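Local structure of histone-lysine N-methyltransferase, H3 lysine-9 specific SUVH6 (Arabidopsis thaliana, 6A5K) at residues I314-D319 with P327-C332; C336-P339 with L344-T347; T360-W365 with L514-A519. The protein transfers methyl groups from S-adenosylmethionine to a lysine of histone H3 and probably reads DNA methylation through its SRA domain. The protein carries 1 engineered substitution. All blocks are in the same frame, centred on the assembly; numbering follows the deposited sequence.

Contact 1: residues I314-D319 with P327-C332; sequences IPYNFD and PTIYEC. With ZN (zinc ion), chain B; ZN (zinc ion), chain C.
Pro-315 leans its pyrrolidine ring on the side chain of Ile-329, on the short strand 328-330 of the pre-SET region: CG comes to 3.7 Å from Ile-329 CG2, while CB faces CG1 of the same residue. Next, Tyr-316 CG lies beside its own backbone N (chi1 -61°), which carries the ring over to the strand; its CE2 is 3.9 Å from that same methyl, Ile-329 CG2, so one branch serves both residues. At its far end Tyr-316 OH gives a weak hydrogen bond to Glu-331 OE2 at 2.8 Å, the ring and carboxylate planes standing 79° apart. Replacing Tyr-316 with a phenylalanine would probably leave Glu-331 OE2 without one of its donors, although much of the packing on Ile-329 could remain. Beyond Tyr-316 the loop goes on to helix 5-29. Glu-331 has other partners: Thr-347 for OE2, and Gln-348 NE2 and Val-346 N for OE1. These donors probably favour a charged carboxylate at this buried spot, directly before Cys-332, whose SG bridges two zinc ions at 2.4 Å each.

Contact 2: residues C336-P339 with L344-T347; sequences CKCP and LRVT. With ZN (zinc ion), chain B; ZN (zinc ion), chain C.
Arg-345 brings its guanidinium group up to Cys-336, Cys-338 and Pro-339, where the chain wraps the triangular three-zinc, nine-cysteine cluster of the pre-SET motif. Its CG sits beside the backbone N, opposite the carbonyl carbon, and from there the chain runs extended to NE, so the charged group is delivered at full arm's length. At the last torsion the guanidinium swings broadside to the chain (chi4 -91°), which sets NE and NH2 against different partners. NE gives Pro-339 O a weak hydrogen bond of 3.2 Å, bent to 127° at the hydrogen; the oxygen lies at the group's edge, near its plane. NH2 stands 3.2 Å from Cys-338 SG and 3.3 Å from Cys-336 CB, both approaching obliquely, and makes a second weak bond to Cys-338 O at 3.5 Å. NH1 is hydrogen-bonded to Gln-348 OE1 and Gly-333 O, which probably help to fix the rotation of the group.

The two cysteines differ in conformation. Cys-336 keeps SG beside its backbone N and binds one zinc at 2.4 Å, in company with Cys-290, Cys-306 and Cys-332. Cys-338 holds SG between the backbone N and the carbonyl carbon (chi1 58°), and this turns the sulfur to a second zinc, 2.3 Å from SG, which it shares with Cys-296, Cys-332 and Cys-342. With nine thiolates around three divalent metals the cluster should carry net negative charge, and the cation set beside Cys-338 SG probably offsets part of it, while the weak carbonyl bonds tie the cysteine loop to the chain that leaves the cluster.

Contact 3: residues T360-W365 with L514-A519; sequences TKSRGW and LCFCGA. Engineered in segment 514-519: Leu-514 (natural residue Pro). With ZN (zinc ion), chain E; SAM (S-adenosylmethionine), chain F.
Ser-362 and Arg-363 meet Phe-516 where the SET domain and the zinc-bound cysteine loop of the post-SET type close over the adenine of S-adenosylmethionine. Arg-363 CB starts out with CG beside the backbone N, and CG then lies above the adenine, 3.8 Å from its C6 and 3.9 Å from Phe-516 CB. The next carbon, CD, sits over the same base atom at 3.5 Å and is equally close to Phe-516 O. After a bend at chi3 (-46°), NE and CZ run past Phe-516 O and NH1 ends 3.0 Å from it, the oxygen lying oblique to the guanidinium. NH2 ends in a salt bridge with Glu-491. Beside it, Ser-362 O lies near the ring plane of Phe-516, at the CD2 edge, while Ser-362 OG packs on Phe-516 CB at 3.5 Å. Cys-515 and Cys-517, with Cys-457 and Cys-522, bind the zinc on which the loop is folded. At the other end of the cofactor, Trp-365 N donates to the carboxylate oxygen OXT. N6 of the adenine gives a weak hydrogen bond to Cys-515 SG, while its N1 accepts from Phe-516 N at 2.8 Å, almost straight at 172°.

How the contacts relate
Contacts 1 and 2 are neighbours within the pre-SET region, their centres 10 Å apart, and they share two zinc ions. They also touch directly: Thr-347 OG1 lies 2.7 Å from Glu-331 OE2, and Cys-332 N is 3.0 Å from Leu-344 O, both probable hydrogen bonds. Contact 1 ends on Cys-332, a ligand of both zinc ions; contact 2 adds Cys-336 to one and Cys-338 to the other. Contact 3 stands apart at the S-adenosylmethionine pocket and has a separate zinc. Its centre is about 33 Å from that of contact 1 and about 38 Å from that of contact 2, with nearest atoms still about 24 and 22 Å away.

Contact 1: residues I314-D319 with P327-C332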
loop_
_atom_site.group_PDB
_atom_site.type_symbol
_atom_site.label_atom_id
_atom_site.label_comp_id
_atom_site.label_asym_id
_atom_site.label_seq_id
_atom_site.Cartn_x
_atom_site.Cartn_y
_atom_site.Cartn_z
ATOM N N ILE A 314 -3.572 -16.812 13.380
ATOM C CA ILE A 314 -3.219 -16.742 11.966
ATOM C C ILE A 314 -2.785 -15.323 11.630
ATOM O O ILE A 314 -3.587 -14.398 11.741
ATOM C CB ILE A 314 -4.421 -17.119 11.063
ATOM C CG1 ILE A 314 -5.051 -18.432 11.518
ATOM C CG2 ILE A 314 -3.996 -17.202 9.606
ATOM C CD1 ILE A 314 -4.145 -19.610 11.349
ATOM N N PRO A 315 -1.521 -15.137 11.221
ATOM C CA PRO A 315 -1.031 -13.768 11.002
ATOM C C PRO A 315 -1.485 -13.137 9.679
ATOM O O PRO A 315 -1.115 -11.998 9.396
ATOM C CB PRO A 315 0.492 -13.939 11.025
ATOM C CG PRO A 315 0.712 -15.348 10.596
ATOM C CD PRO A 315 -0.432 -16.128 11.171
ATOM N N TYR A 316 -2.255 -13.870 8.882
ATOM C CA TYR A 316 -2.832 -13.332 7.656
ATOM C C TYR A 316 -4.351 -13.379 7.749
ATOM O O TYR A 316 -4.902 -14.237 8.428
ATOM C CB TYR A 316 -2.375 -14.128 6.424
ATOM C CG TYR A 316 -0.883 -14.132 6.159
ATOM C CD1 TYR A 316 -0.251 -13.030 5.583
ATOM C CD2 TYR A 316 -0.109 -15.253 6.452
ATOM C CE1 TYR A 316 1.116 -13.039 5.329
ATOM C CE2 TYR A 316 1.259 -15.268 6.202
ATOM C CZ TYR A 316 1.864 -14.163 5.643
ATOM O OH TYR A 316 3.223 -14.184 5.396
ATOM N N ASN A 317 -5.034 -12.471 7.056
ATOM C CA ASN A 317 -6.469 -12.634 6.855
ATOM C C ASN A 317 -6.718 -13.662 5.757
ATOM O O ASN A 317 -5.799 -14.052 5.043
ATOM C CB ASN A 317 -7.143 -11.302 6.506
ATOM C CG ASN A 317 -7.190 -10.349 7.686
ATOM O OD1 ASN A 317 -6.677 -9.234 7.616
ATOM N ND2 ASN A 317 -7.798 -10.790 8.783
ATOM N N PHE A 318 -7.966 -14.084 5.602
ATOM C CA PHE A 318 -8.279 -15.132 4.635
ATOM C C PHE A 318 -8.063 -14.669 3.190
ATOM O O PHE A 318 -7.993 -15.495 2.277
ATOM C CB PHE A 318 -9.718 -15.623 4.814
ATOM C CG PHE A 318 -9.927 -16.479 6.039
ATOM C CD1 PHE A 318 -8.883 -16.734 6.917
ATOM C CD2 PHE A 318 -11.168 -17.036 6.301
ATOM C CE1 PHE A 318 -9.077 -17.517 8.041
ATOM C CE2 PHE A 318 -11.370 -17.828 7.423
ATOM C CZ PHE A 318 -10.320 -18.068 8.295
ATOM N N ASP A 319 -7.947 -13.358 2.982
ATOM C CA ASP A 319 -7.737 -12.832 1.636
ATOM C C ASP A 319 -6.249 -12.664 1.296
ATOM O O ASP A 319 -5.900 -12.088 0.265
ATOM C CB ASP A 319 -8.496 -11.502 1.462
ATOM C CG ASP A 319 -7.940 -10.367 2.329
ATOM O OD1 ASP A 319 -7.031 -10.586 3.153
ATOM O OD2 ASP A 319 -8.438 -9.233 2.187
ATOM N N PRO A 327 7.407 -9.788 14.889
ATOM C CA PRO A 327 8.832 -10.129 14.820
ATOM C C PRO A 327 9.103 -11.232 13.797
ATOM O O PRO A 327 10.005 -11.093 12.964
ATOM C CB PRO A 327 9.146 -10.603 16.243
ATOM C CG PRO A 327 8.182 -9.841 17.096
ATOM C CD PRO A 327 6.916 -9.750 16.279
ATOM N N THR A 328 8.313 -12.302 13.851
ATOM C CA THR A 328 8.466 -13.411 12.915
ATOM C C THR A 328 7.108 -14.006 12.541
ATOM O O THR A 328 6.229 -14.167 13.386
ATOM C CB THR A 328 9.367 -14.537 13.501
ATOM O OG1 THR A 328 10.551 -13.967 14.070
ATOM C CG2 THR A 328 9.768 -15.534 12.418
ATOM N N ILE A 329 6.938 -14.323 11.263
ATOM C CA ILE A 329 5.777 -15.081 10.816
ATOM C C ILE A 329 6.209 -16.468 10.371
ATOM O O ILE A 329 7.226 -16.614 9.692
ATOM C CB ILE A 329 5.051 -14.362 9.674
ATOM C CG1 ILE A 329 4.363 -13.111 10.212
ATOM C CG2 ILE A 329 4.038 -15.280 8.992
ATOM C CD1 ILE A 329 3.766 -12.276 9.140
ATOM N N TYR A 330 5.455 -17.483 10.784
ATOM C CA TYR A 330 5.712 -18.855 10.362
ATOM C C TYR A 330 4.657 -19.304 9.366
ATOM O O TYR A 330 3.475 -19.387 9.696
ATOM C CB TYR A 330 5.734 -19.809 11.565
ATOM C CG TYR A 330 6.777 -19.457 12.596
ATOM C CD1 TYR A 330 6.535 -18.475 13.548
ATOM C CD2 TYR A 330 8.007 -20.095 12.611
ATOM C CE1 TYR A 330 7.490 -18.142 14.485
ATOM C CE2 TYR A 330 8.967 -19.770 13.553
ATOM C CZ TYR A 330 8.699 -18.792 14.483
ATOM O OH TYR A 330 9.645 -18.459 15.424
ATOM N N GLU A 331 5.083 -19.581 8.140
ATOM C CA GLU A 331 4.172 -20.131 7.145
ATOM C C GLU A 331 4.273 -21.644 7.142
ATOM O O GLU A 331 5.253 -22.204 7.626
ATOM C CB GLU A 331 4.477 -19.566 5.756
ATOM C CG GLU A 331 4.230 -18.071 5.637
ATOM C CD GLU A 331 4.232 -17.586 4.199
ATOM O OE1 GLU A 331 4.268 -18.433 3.279
ATOM O OE2 GLU A 331 4.199 -16.356 3.992
ATOM N N CYS A 332 3.252 -22.309 6.613
ATOM C CA CYS A 332 3.312 -23.753 6.464
ATOM C C CYS A 332 4.380 -24.116 5.440
ATOM O O CYS A 332 4.654 -23.345 4.509
ATOM C CB CYS A 332 1.945 -24.308 6.071
ATOM S SG CYS A 332 0.813 -24.305 7.459
HETATM ZN ZN ZN B . 1.652 -26.205 8.674
HETATM ZN ZN ZN C . -1.304 -24.933 6.507
#

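Contact 2: residues C336-P339 with L344-T347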
loop_
_atom_site.group_PDB
_atom_site.type_symbol
_atom_site.label_atom_id
_atom_site.label_comp_id
_atom_site.label_asym_id
_atom_site.label_seq_id
_atom_site.Cartn_x
_atom_site.Cartn_y
_atom_site.Cartn_z
ATOM N N CYS A 336 3.891 -29.886 5.241
ATOM C CA CYS A 336 2.582 -29.658 5.853
ATOM C C CYS A 336 1.491 -30.287 4.986
ATOM O O CYS A 336 1.505 -30.137 3.765
ATOM C CB CYS A 336 2.311 -28.161 6.041
ATOM S SG CYS A 336 3.239 -27.360 7.381
ATOM N N LYS A 337 0.542 -30.979 5.611
ATOM C CA LYS A 337 -0.472 -31.723 4.866
ATOM C C LYS A 337 -1.518 -30.803 4.239
ATOM O O LYS A 337 -2.340 -31.246 3.441
ATOM C CB LYS A 337 -1.179 -32.741 5.774
ATOM C CG LYS A 337 -0.277 -33.706 6.529
ATOM C CD LYS A 337 -1.131 -34.708 7.299
ATOM C CE LYS A 337 -0.330 -35.883 7.836
ATOM N NZ LYS A 337 -1.203 -36.801 8.629
ATOM N N CYS A 338 -1.503 -29.530 4.626
ATOM C CA CYS A 338 -2.503 -28.570 4.168
ATOM C C CYS A 338 -2.356 -28.244 2.681
ATOM O O CYS A 338 -1.270 -28.365 2.117
ATOM C CB CYS A 338 -2.405 -27.289 5.002
ATOM S SG CYS A 338 -0.773 -26.537 4.915
ATOM N N PRO A 339 -3.457 -27.822 2.038
ATOM C CA PRO A 339 -3.371 -27.488 0.614
ATOM C C PRO A 339 -2.581 -26.206 0.340
ATOM O O PRO A 339 -2.275 -25.434 1.260
ATOM C CB PRO A 339 -4.839 -27.319 0.208
ATOM C CG PRO A 339 -5.538 -26.950 1.472
ATOM C CD PRO A 339 -4.835 -27.718 2.549
ATOM N N LEU A 344 -1.977 -19.910 5.670
ATOM C CA LEU A 344 -0.597 -19.733 6.101
ATOM C C LEU A 344 0.412 -20.001 4.982
ATOM O O LEU A 344 1.571 -20.296 5.251
ATOM C CB LEU A 344 -0.289 -20.648 7.286
ATOM C CG LEU A 344 -1.003 -20.324 8.595
ATOM C CD1 LEU A 344 -0.579 -21.313 9.677
ATOM C CD2 LEU A 344 -0.695 -18.891 9.008
ATOM N N ARG A 345 -0.029 -19.926 3.732
ATOM C CA ARG A 345 0.900 -19.983 2.608
ATOM C C ARG A 345 0.708 -18.744 1.749
ATOM O O ARG A 345 -0.233 -18.660 0.966
ATOM C CB ARG A 345 0.699 -21.252 1.774
ATOM C CG ARG A 345 0.963 -22.551 2.513
ATOM C CD ARG A 345 0.793 -23.728 1.555
ATOM N NE ARG A 345 0.779 -25.024 2.224
ATOM C CZ ARG A 345 1.865 -25.757 2.437
ATOM N NH1 ARG A 345 3.054 -25.298 2.064
ATOM N NH2 ARG A 345 1.763 -26.938 3.039
ATOM N N VAL A 346 1.594 -17.772 1.916
ATOM C CA VAL A 346 1.463 -16.505 1.204
ATOM C C VAL A 346 2.766 -16.123 0.501
ATOM O O VAL A 346 2.857 -16.218 -0.724
ATOM C CB VAL A 346 1.028 -15.362 2.156
ATOM C CG1 VAL A 346 0.943 -14.041 1.397
ATOM C CG2 VAL A 346 -0.307 -15.687 2.806
ATOM N N THR A 347 3.773 -15.705 1.266
ATOM C CA THR A 347 5.011 -15.203 0.667
ATOM C C THR A 347 5.783 -16.306 -0.067
ATOM O O THR A 347 6.571 -16.026 -0.973
ATOM C CB THR A 347 5.951 -14.543 1.724
ATOM O OG1 THR A 347 6.441 -15.528 2.646
ATOM C CG2 THR A 347 5.215 -13.473 2.487
HETATM ZN ZN ZN B . 1.652 -26.205 8.674
HETATM ZN ZN ZN C . -1.304 -24.933 6.507
#

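Contact 3: residues T360-W365 with L514-A519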
loop_
_atom_site.group_PDB
_atom_site.type_symbol
_atom_site.label_atom_id
_atom_site.label_comp_id
_atom_site.label_asym_id
_atom_site.label_seq_id
_atom_site.Cartn_x
_atom_site.Cartn_y
_atom_site.Cartn_z
ATOM N N THR A 360 15.241 7.219 -11.222
ATOM C CA THR A 360 14.859 8.416 -10.483
ATOM C C THR A 360 15.862 9.507 -10.807
ATOM O O THR A 360 16.897 9.230 -11.411
ATOM C CB THR A 360 14.845 8.189 -8.961
ATOM O OG1 THR A 360 16.191 8.017 -8.502
ATOM C CG2 THR A 360 14.017 6.970 -8.593
ATOM N N LYS A 361 15.577 10.738 -10.394
ATOM C CA LYS A 361 16.509 11.830 -10.654
ATOM C C LYS A 361 17.701 11.853 -9.689
ATOM O O LYS A 361 18.809 12.216 -10.084
ATOM C CB LYS A 361 15.780 13.177 -10.600
ATOM C CG LYS A 361 14.633 13.306 -11.592
ATOM C CD LYS A 361 14.085 14.720 -11.603
ATOM C CE LYS A 361 12.572 14.725 -11.606
ATOM N NZ LYS A 361 12.023 13.854 -10.528
ATOM N N SER A 362 17.490 11.474 -8.430
ATOM C CA SER A 362 18.557 11.638 -7.445
ATOM C C SER A 362 18.957 10.369 -6.682
ATOM O O SER A 362 19.917 10.397 -5.912
ATOM C CB SER A 362 18.172 12.736 -6.444
ATOM O OG SER A 362 17.092 12.353 -5.617
ATOM N N ARG A 363 18.253 9.262 -6.899
ATOM C CA ARG A 363 18.525 8.044 -6.134
ATOM C C ARG A 363 18.766 6.826 -7.018
ATOM O O ARG A 363 18.543 5.695 -6.590
ATOM C CB ARG A 363 17.370 7.762 -5.160
ATOM C CG ARG A 363 17.257 8.783 -4.042
ATOM C CD ARG A 363 15.977 8.603 -3.202
ATOM N NE ARG A 363 14.797 8.410 -4.047
ATOM C CZ ARG A 363 14.239 9.357 -4.793
ATOM N NH1 ARG A 363 14.740 10.580 -4.799
ATOM N NH2 ARG A 363 13.181 9.072 -5.543
ATOM N N GLY A 364 19.241 7.059 -8.241
ATOM C CA GLY A 364 19.492 5.980 -9.180
ATOM C C GLY A 364 18.234 5.214 -9.555
ATOM O O GLY A 364 17.175 5.801 -9.775
ATOM N N TRP A 365 18.352 3.895 -9.637
ATOM C CA TRP A 365 17.214 3.053 -9.977
ATOM C C TRP A 365 16.385 2.731 -8.735
ATOM O O TRP A 365 16.933 2.539 -7.649
ATOM C CB TRP A 365 17.685 1.763 -10.651
ATOM C CG TRP A 365 18.360 2.006 -11.971
ATOM C CD1 TRP A 365 19.672 2.309 -12.178
ATOM C CD2 TRP A 365 17.741 1.985 -13.263
ATOM N NE1 TRP A 365 19.912 2.474 -13.525
ATOM C CE2 TRP A 365 18.744 2.280 -14.210
ATOM C CE3 TRP A 365 16.438 1.747 -13.708
ATOM C CZ2 TRP A 365 18.482 2.336 -15.579
ATOM C CZ3 TRP A 365 16.181 1.803 -15.070
ATOM C CH2 TRP A 365 17.199 2.096 -15.988
ATOM N N LEU A 514 23.850 11.962 2.217
ATOM C CA LEU A 514 22.571 12.622 2.432
ATOM C C LEU A 514 21.416 11.730 1.987
ATOM O O LEU A 514 21.546 10.960 1.034
ATOM C CB LEU A 514 22.530 13.953 1.678
ATOM C CG LEU A 514 23.508 15.039 2.124
ATOM C CD1 LEU A 514 23.516 16.213 1.131
ATOM C CD2 LEU A 514 23.165 15.532 3.520
ATOM N N CYS A 515 20.287 11.830 2.683
ATOM C CA CYS A 515 19.069 11.160 2.249
ATOM C C CYS A 515 18.309 12.058 1.277
ATOM O O CYS A 515 18.055 13.226 1.572
ATOM C CB CYS A 515 18.173 10.799 3.442
ATOM S SG CYS A 515 16.672 9.910 2.956
ATOM N N PHE A 516 17.948 11.500 0.127
ATOM C CA PHE A 516 17.207 12.230 -0.901
ATOM C C PHE A 516 15.777 11.710 -1.052
ATOM O O PHE A 516 15.192 11.807 -2.134
ATOM C CB PHE A 516 17.933 12.133 -2.245
ATOM C CG PHE A 516 19.222 12.910 -2.302
ATOM C CD1 PHE A 516 19.461 13.955 -1.427
ATOM C CD2 PHE A 516 20.189 12.599 -3.246
ATOM C CE1 PHE A 516 20.643 14.679 -1.486
ATOM C CE2 PHE A 516 21.376 13.314 -3.314
ATOM C CZ PHE A 516 21.603 14.356 -2.428
ATOM N N CYS A 517 15.209 11.153 0.019
ATOM C CA CYS A 517 13.881 10.544 -0.080
ATOM C C CYS A 517 12.797 11.593 -0.347
ATOM O O CYS A 517 11.757 11.276 -0.927
ATOM C CB CYS A 517 13.539 9.739 1.186
ATOM S SG CYS A 517 12.984 10.696 2.649
ATOM N N GLY A 518 13.041 12.829 0.082
ATOM C CA GLY A 518 12.132 13.936 -0.193
ATOM C C GLY A 518 10.927 14.064 0.732
ATOM O O GLY A 518 10.061 14.923 0.529
ATOM N N ALA A 519 10.862 13.211 1.750
ATOM C CA ALA A 519 9.780 13.287 2.726
ATOM C C ALA A 519 9.904 14.549 3.579
ATOM O O ALA A 519 10.994 15.057 3.809
ATOM C CB ALA A 519 9.772 12.048 3.612
HETATM ZN ZN ZN E . 14.849 10.891 4.095
HETATM N N SAM F . 19.235 3.163 -6.233
HETATM C CA SAM F . 19.937 1.867 -6.280
HETATM C C SAM F . 20.453 1.504 -7.674
HETATM O O SAM F . 20.943 0.387 -7.892
HETATM O OXT SAM F . 20.384 2.309 -8.608
HETATM C CB SAM F . 19.035 0.750 -5.757
HETATM C CG SAM F . 18.988 0.744 -4.235
HETATM S SD SAM F . 20.623 0.265 -3.628
HETATM C CE SAM F . 20.136 -1.128 -2.619
HETATM C "C5'" SAM F . 20.990 1.424 -2.301
HETATM C "C4'" SAM F . 21.622 2.687 -2.851
HETATM O "O4'" SAM F . 20.628 3.493 -3.470
HETATM C "C3'" SAM F . 22.231 3.524 -1.742
HETATM O "O3'" SAM F . 23.573 3.164 -1.512
HETATM C "C2'" SAM F . 22.114 4.911 -2.318
HETATM O "O2'" SAM F . 23.165 5.089 -3.241
HETATM C "C1'" SAM F . 20.829 4.844 -3.114
HETATM N N9 SAM F . 19.698 5.300 -2.277
HETATM C C8 SAM F . 18.627 4.561 -1.849
HETATM N N7 SAM F . 17.819 5.357 -1.100
HETATM C C5 SAM F . 18.373 6.591 -1.032
HETATM C C6 SAM F . 17.985 7.774 -0.412
HETATM N N6 SAM F . 16.858 7.840 0.300
HETATM N N1 SAM F . 18.789 8.887 -0.517
HETATM C C2 SAM F . 19.958 8.838 -1.252
HETATM N N3 SAM F . 20.336 7.665 -1.877
HETATM C C4 SAM F . 19.555 6.564 -1.775
#